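Local structure of Ispd/ispf bifunctional enzyme (Campylobacter jejuni, 1W55) at residues Ser5-Ala10 with Val51-Asn56. The protein catalyses two steps of isoprenoid precursor biosynthesis, making 4-diphosphocytidyl-2-C-methyl-D-erythritol from CTP and, in its other domain, converting the 2-phosphate of that compound to the cyclodiphosphate. Residues are numbered along the deposited sequence; the frame is centred on the assembly and turned at random.
Sequences SLIMLA and VVTSSN. With C (cytidine-5'-monophosphate), chain D.
The backbones of Leu-6 and Met-8 pair with those of Val-51 and Thr-53 in a parallel beta ladder that illustrates how a nucleotide-binding sheet builds a pocket at the C-terminal ends of its parallel strands. Met-8 N donates to Val-51 O at 2.7 Å, flanked by bonds from Val-51 N to Leu-6 O and from Thr-53 N to Met-8 O, all three nearly straight.

Past Met-8 the strands part, and a side chain takes over the pairing. Ala-10 N donates to Thr-53 OG1 at 3.0 Å and only weakly to Thr-53 O. A chi1 of 68° places OG1 of Thr-53 between that residue's backbone N and carbonyl carbon, where it also donates to O2 of the cytosine (OG1 to O2, 3.0 Å). One oxygen thus ties the Ala-10 backbone to the base, while Leu-9 O accepts from the ribose O3' of the same CMP. Farther on, a water donates to Ala-10 O and accepts from Ser-55 N and Asn-56 ND2, bridging Ala-10 to the turn at Ser-55 and Asn-56.

Apolar contacts sort by sheet face. Leu-9 CD2 lies against Thr-53 CG2 at 3.7 Å on the face that carries Ile-7 and Val-51; on the other, Val-52 puts CG1 against Ala-10 CB at 3.9 Å and CG2 near Met-8 CB.

Strand 91-96 pairs with the far edge of strand 4-9, making it an interior strand of the sheet of the GT-A-type cytidylyltransferase domain. Helix 76-84 covers Ile-7, Leu-9 and Val-51, whereas helix 33-42, within the crossover joining the two strands, packs on Met-8.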
loop_
_atom_site.group_PDB
_atom_site.type_symbol
_atom_site.label_atom_id
_atom_site.label_comp_id
_atom_site.label_asym_id
_atom_site.label_seq_id
_atom_site.Cartn_x
_atom_site.Cartn_y
_atom_site.Cartn_z
ATOM N N SER A 5 -10.301 -38.591 -4.837
ATOM C CA SER A 5 -9.353 -38.214 -5.883
ATOM C C SER A 5 -9.774 -36.874 -6.493
ATOM O O SER A 5 -10.843 -36.357 -6.182
ATOM C CB SER A 5 -9.280 -39.292 -6.965
ATOM O OG SER A 5 -8.778 -40.509 -6.447
ATOM N N LEU A 6 -8.917 -36.309 -7.340
ATOM C CA LEU A 6 -9.192 -35.025 -7.972
ATOM C C LEU A 6 -9.050 -35.141 -9.488
ATOM O O LEU A 6 -8.051 -35.677 -9.981
ATOM C CB LEU A 6 -8.270 -33.922 -7.415
ATOM C CG LEU A 6 -8.338 -32.527 -8.070
ATOM C CD1 LEU A 6 -9.677 -31.861 -7.792
ATOM C CD2 LEU A 6 -7.180 -31.609 -7.633
ATOM N N ILE A 7 -10.071 -34.671 -10.213
ATOM C CA ILE A 7 -9.973 -34.511 -11.662
ATOM C C ILE A 7 -10.059 -33.031 -12.016
ATOM O O ILE A 7 -11.067 -32.366 -11.738
ATOM C CB ILE A 7 -11.067 -35.307 -12.417
ATOM C CG1 ILE A 7 -10.949 -36.816 -12.146
ATOM C CG2 ILE A 7 -10.996 -35.010 -13.923
ATOM C CD1 ILE A 7 -12.124 -37.641 -12.722
ATOM N N MET A 8 -8.984 -32.517 -12.612
ATOM C CA MET A 8 -8.962 -31.149 -13.122
ATOM C C MET A 8 -9.280 -31.179 -14.609
ATOM O O MET A 8 -8.613 -31.860 -15.386
ATOM C CB MET A 8 -7.598 -30.484 -12.874
ATOM C CG MET A 8 -7.208 -30.335 -11.398
ATOM S SD MET A 8 -8.374 -29.365 -10.395
ATOM C CE MET A 8 -8.280 -27.746 -11.210
ATOM N N LEU A 9 -10.307 -30.444 -15.005
ATOM C CA LEU A 9 -10.735 -30.457 -16.400
ATOM C C LEU A 9 -10.079 -29.300 -17.153
ATOM O O LEU A 9 -10.419 -28.154 -16.929
ATOM C CB LEU A 9 -12.271 -30.397 -16.486
ATOM C CG LEU A 9 -13.008 -31.640 -15.953
ATOM C CD1 LEU A 9 -14.487 -31.396 -15.888
ATOM C CD2 LEU A 9 -12.724 -32.898 -16.802
ATOM N N ALA A 10 -9.149 -29.613 -18.047
ATOM C CA ALA A 10 -8.296 -28.599 -18.662
ATOM C C ALA A 10 -8.096 -28.810 -20.162
ATOM O O ALA A 10 -7.176 -28.236 -20.748
ATOM C CB ALA A 10 -6.938 -28.565 -17.957
ATOM N N VAL A 51 -5.820 -36.201 -11.529
ATOM C CA VAL A 51 -5.887 -36.342 -12.978
ATOM C C VAL A 51 -6.154 -34.991 -13.634
ATOM O O VAL A 51 -6.961 -34.202 -13.148
ATOM C CB VAL A 51 -6.953 -37.396 -13.400
ATOM C CG1 VAL A 51 -6.994 -37.574 -14.927
ATOM C CG2 VAL A 51 -6.676 -38.742 -12.715
ATOM N N VAL A 52 -5.447 -34.719 -14.719
ATOM C CA VAL A 52 -5.684 -33.519 -15.515
ATOM C C VAL A 52 -6.002 -33.930 -16.951
ATOM O O VAL A 52 -5.213 -34.617 -17.592
ATOM C CB VAL A 52 -4.454 -32.572 -15.527
ATOM C CG1 VAL A 52 -4.750 -31.298 -16.328
ATOM C CG2 VAL A 52 -4.003 -32.227 -14.109
ATOM N N THR A 53 -7.159 -33.510 -17.454
ATOM C CA THR A 53 -7.469 -33.750 -18.858
ATOM C C THR A 53 -6.824 -32.649 -19.682
ATOM O O THR A 53 -6.796 -31.492 -19.265
ATOM C CB THR A 53 -8.985 -33.800 -19.115
ATOM O OG1 THR A 53 -9.542 -32.496 -18.918
ATOM C CG2 THR A 53 -9.695 -34.681 -18.094
ATOM N N SER A 54 -6.316 -33.013 -20.855
ATOM C CA SER A 54 -5.462 -32.118 -21.602
ATOM C C SER A 54 -5.554 -32.344 -23.113
ATOM O O SER A 54 -5.763 -33.463 -23.563
ATOM C CB SER A 54 -4.011 -32.285 -21.127
ATOM O OG SER A 54 -3.159 -31.352 -21.778
ATOM N N SER A 55 -5.399 -31.259 -23.873
ATOM C CA SER A 55 -5.264 -31.304 -25.332
ATOM C C SER A 55 -3.809 -31.096 -25.737
ATOM O O SER A 55 -3.500 -31.035 -26.931
ATOM C CB SER A 55 -6.106 -30.208 -25.989
ATOM O OG SER A 55 -7.481 -30.497 -25.871
ATOM N N ASN A 56 -2.931 -30.955 -24.742
ATOM C CA ASN A 56 -1.500 -30.714 -24.955
ATOM C C ASN A 56 -0.674 -31.457 -23.907
ATOM O O ASN A 56 0.057 -30.828 -23.123
ATOM C CB ASN A 56 -1.166 -29.217 -24.866
ATOM C CG ASN A 56 -2.181 -28.328 -25.569
ATOM O OD1 ASN A 56 -1.903 -27.757 -26.626
ATOM N ND2 ASN A 56 -3.354 -28.174 -24.961
HETATM O OP3 C D . -17.117 -23.970 -19.616
HETATM P P C D . -16.880 -25.188 -20.475
HETATM O OP1 C D . -16.400 -24.839 -21.861
HETATM O OP2 C D . -17.969 -26.234 -20.402
HETATM O "O5'" C D . -15.562 -25.872 -19.847
HETATM C "C5'" C D . -15.516 -26.326 -18.503
HETATM C "C4'" C D . -14.187 -27.035 -18.236
HETATM O "O4'" C D . -14.118 -28.293 -18.919
HETATM C "C3'" C D . -12.989 -26.225 -18.692
HETATM O "O3'" C D . -12.046 -26.254 -17.637
HETATM C "C2'" C D . -12.449 -26.957 -19.902
HETATM O "O2'" C D . -11.036 -26.851 -20.032
HETATM C "C1'" C D . -12.890 -28.389 -19.640
HETATM N N1 C D . -13.109 -29.102 -20.897
HETATM C C2 C D . -12.469 -30.339 -21.085
HETATM O O2 C D . -11.728 -30.815 -20.182
HETATM N N3 C D . -12.667 -30.998 -22.244
HETATM C C4 C D . -13.454 -30.482 -23.226
HETATM N N4 C D . -13.629 -31.164 -24.388
HETATM C C5 C D . -14.091 -29.257 -23.054
HETATM C C6 C D . -13.899 -28.576 -21.859
HETATM O O HOH W 1 -5.221 -28.608 -22.772
#